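Local coordinates for heme oxygenase 1 (PDB 1WE1), which catalyses the oxidative opening of the heme ring to biliverdin IXalpha, with release of carbon monoxide and iron, using electrons from a reductase, at residues Phe48-Met53 and Thr126-Asp131. Sequence-based numbering, arbitrary orientation.
Sequences FVYSAM and TRYLGD. With HEM (protoporphyrin IX containing Fe), chain H.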
# COMPACT_ATOMS: atom_id res chain seq x y z
N PHE A 48 -6.49 7.52 -1.39
CA PHE A 48 -6.04 8.85 -0.96
C PHE A 48 -4.55 8.88 -0.64
O PHE A 48 -3.86 9.86 -0.94
CB PHE A 48 -6.83 9.33 0.25
CG PHE A 48 -8.31 9.47 -0.01
CD1 PHE A 48 -9.20 8.50 0.43
CD2 PHE A 48 -8.80 10.56 -0.74
CE1 PHE A 48 -10.56 8.60 0.14
CE2 PHE A 48 -10.16 10.67 -1.03
CZ PHE A 48 -11.04 9.69 -0.59
N VAL A 49 -4.04 7.81 -0.05
CA VAL A 49 -2.63 7.77 0.30
C VAL A 49 -1.78 7.79 -0.96
O VAL A 49 -0.82 8.55 -1.04
CB VAL A 49 -2.30 6.52 1.11
CG1 VAL A 49 -0.79 6.50 1.40
CG2 VAL A 49 -3.12 6.51 2.40
N TYR A 50 -2.12 6.95 -1.94
CA TYR A 50 -1.34 6.93 -3.18
C TYR A 50 -1.47 8.24 -3.92
O TYR A 50 -0.52 8.69 -4.53
CB TYR A 50 -1.78 5.78 -4.07
CG TYR A 50 -1.19 4.46 -3.66
CD1 TYR A 50 0.06 4.04 -4.15
CD2 TYR A 50 -1.86 3.62 -2.78
CE1 TYR A 50 0.61 2.81 -3.76
CE2 TYR A 50 -1.32 2.39 -2.39
CZ TYR A 50 -0.09 1.99 -2.88
OH TYR A 50 0.41 0.77 -2.52
N SER A 51 -2.65 8.85 -3.87
CA SER A 51 -2.82 10.13 -4.55
C SER A 51 -1.80 11.11 -3.99
O SER A 51 -1.04 11.71 -4.75
CB SER A 51 -4.23 10.68 -4.36
OG SER A 51 -5.18 9.89 -5.05
N ALA A 52 -1.79 11.24 -2.66
CA ALA A 52 -0.87 12.14 -1.96
C ALA A 52 0.58 11.88 -2.34
O ALA A 52 1.31 12.78 -2.76
CB ALA A 52 -1.04 11.98 -0.46
N MET A 53 0.99 10.62 -2.19
CA MET A 53 2.34 10.19 -2.50
C MET A 53 2.75 10.41 -3.95
O MET A 53 3.83 10.93 -4.22
CB MET A 53 2.46 8.72 -2.12
CG MET A 53 3.78 8.06 -2.36
SD MET A 53 3.81 6.51 -1.42
CE MET A 53 2.24 5.73 -1.93
N THR A 126 7.78 1.12 1.34
CA THR A 126 6.70 0.40 2.02
C THR A 126 5.49 0.02 1.16
O THR A 126 4.98 -1.08 1.28
CB THR A 126 6.21 1.19 3.25
OG1 THR A 126 7.30 1.35 4.16
CG2 THR A 126 5.10 0.43 3.96
N ARG A 127 5.06 0.90 0.26
CA ARG A 127 3.92 0.57 -0.60
C ARG A 127 4.33 -0.14 -1.89
O ARG A 127 4.09 -1.34 -2.05
CB ARG A 127 3.11 1.83 -0.93
CG ARG A 127 2.25 2.37 0.23
CD ARG A 127 1.52 1.24 0.98
NE ARG A 127 0.78 0.35 0.09
CZ ARG A 127 0.04 -0.68 0.49
NH1 ARG A 127 -0.08 -0.98 1.78
NH2 ARG A 127 -0.61 -1.42 -0.40
N TYR A 128 4.95 0.59 -2.80
CA TYR A 128 5.38 0.02 -4.08
C TYR A 128 6.19 -1.28 -4.05
O TYR A 128 5.85 -2.22 -4.77
CB TYR A 128 6.15 1.07 -4.88
CG TYR A 128 5.34 2.32 -5.14
CD1 TYR A 128 4.12 2.24 -5.80
CD2 TYR A 128 5.79 3.56 -4.73
CE1 TYR A 128 3.37 3.38 -6.04
CE2 TYR A 128 5.05 4.71 -4.97
CZ TYR A 128 3.83 4.61 -5.63
OH TYR A 128 3.08 5.73 -5.86
N LEU A 129 7.25 -1.37 -3.24
CA LEU A 129 8.01 -2.62 -3.25
C LEU A 129 7.22 -3.76 -2.64
O LEU A 129 7.47 -4.93 -2.92
CB LEU A 129 9.38 -2.46 -2.55
CG LEU A 129 10.38 -3.62 -2.77
CD1 LEU A 129 10.35 -4.05 -4.23
CD2 LEU A 129 11.80 -3.20 -2.37
N GLY A 130 6.24 -3.42 -1.81
CA GLY A 130 5.40 -4.44 -1.21
C GLY A 130 4.32 -4.87 -2.20
O GLY A 130 4.01 -6.05 -2.32
N ASP A 131 3.75 -3.89 -2.90
CA ASP A 131 2.73 -4.15 -3.91
C ASP A 131 3.33 -5.05 -4.98
O ASP A 131 2.68 -5.96 -5.50
CB ASP A 131 2.29 -2.85 -4.60
CG ASP A 131 1.58 -1.89 -3.68
OD1 ASP A 131 0.89 -2.34 -2.75
OD2 ASP A 131 1.70 -0.67 -3.91
CHA HEM H . 7.48 -8.27 0.81
CHB HEM H . 5.12 -4.34 2.32
CHC HEM H . 1.70 -7.28 4.11
CHD HEM H . 3.34 -10.78 1.26
C1A HEM H . 7.24 -6.93 1.18
C2A HEM H . 8.16 -5.82 1.05
C3A HEM H . 7.51 -4.71 1.52
C4A HEM H . 6.15 -5.16 1.87
CMA HEM H . 8.01 -3.31 1.65
CAA HEM H . 9.55 -5.88 0.44
CBA HEM H . 10.65 -6.49 1.34
CGA HEM H . 11.94 -6.52 0.76
O1A HEM H . 12.76 -5.60 1.16
O2A HEM H . 12.30 -7.36 -0.09
C1B HEM H . 3.97 -4.80 2.99
C2B HEM H . 3.05 -3.95 3.75
C3B HEM H . 2.06 -4.77 4.21
C4B HEM H . 2.42 -6.12 3.79
CMB HEM H . 3.22 -2.46 3.94
CAB HEM H . 0.79 -4.41 4.95
CBB HEM H . 1.02 -3.81 6.36
C1C HEM H . 1.78 -8.47 3.43
C2C HEM H . 0.80 -9.55 3.48
C3C HEM H . 1.40 -10.60 2.87
C4C HEM H . 2.57 -10.09 2.19
CMC HEM H . -0.57 -9.45 4.11
CAC HEM H . 0.95 -12.06 2.90
CBC HEM H . -0.01 -12.37 1.72
C1D HEM H . 4.64 -10.41 0.85
C2D HEM H . 5.52 -11.26 0.06
C3D HEM H . 6.66 -10.54 -0.11
C4D HEM H . 6.50 -9.27 0.64
CMD HEM H . 5.14 -12.63 -0.41
CAD HEM H . 7.92 -10.88 -0.88
CBD HEM H . 9.05 -11.50 0.06
CGD HEM H . 10.32 -11.56 -0.57
O1D HEM H . 10.74 -10.57 -1.28
O2D HEM H . 11.05 -12.59 -0.45
NA HEM H . 6.03 -6.52 1.70
NB HEM H . 3.57 -6.11 3.01
NC HEM H . 2.85 -8.81 2.59
ND HEM H . 5.25 -9.19 1.15
FE HEM H . 4.44 -7.67 2.12
O HOH W 1 3.74 -7.11 0.55
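Tyr50, on helix 36-59, reaches across to Arg127 and Asp131 of helix 120-146, spanning short-segment axes 12.2 Å apart. Its hydroxyl OH donates to Asp131 OD2, modelled at 2.4 Å, a length too short to be trusted exactly, and accepts from Arg127 NE at 2.7 Å. The latter bond is nearly straight (162°), and OH lies in the guanidinium plane; Arg127 NH2 adds only a weak bond to OH. Bends at chi2 (-43°) and chi3 (-51°) fold the Arg127 chain back, and NH2 also forms a salt bridge with Asp131 OD1 at 2.9 Å, its hydrogen bond weak in angle. With an alanine at Arg127, Tyr50 OH is likely to lose both N-H donors and Asp131 its salt-bridge partner. The Tyr50 edge meets the Tyr128 face in an offset edge-to-face pair, CE1 to CE1 3.6 Å, while Tyr128 OH hydrogen-bonds Glu54 OE2. Packing is looser at Met53, whose CE stays 4.0 Å from Arg127 CG and Tyr128 OH. All five touching residues are buried, so tight contrasts with loose, not with solvent. Gly130 O, one residue before Asp131, accepts from the iron-bound water; the network probably helps position Asp131 on the distal side, as in other heme oxygenases.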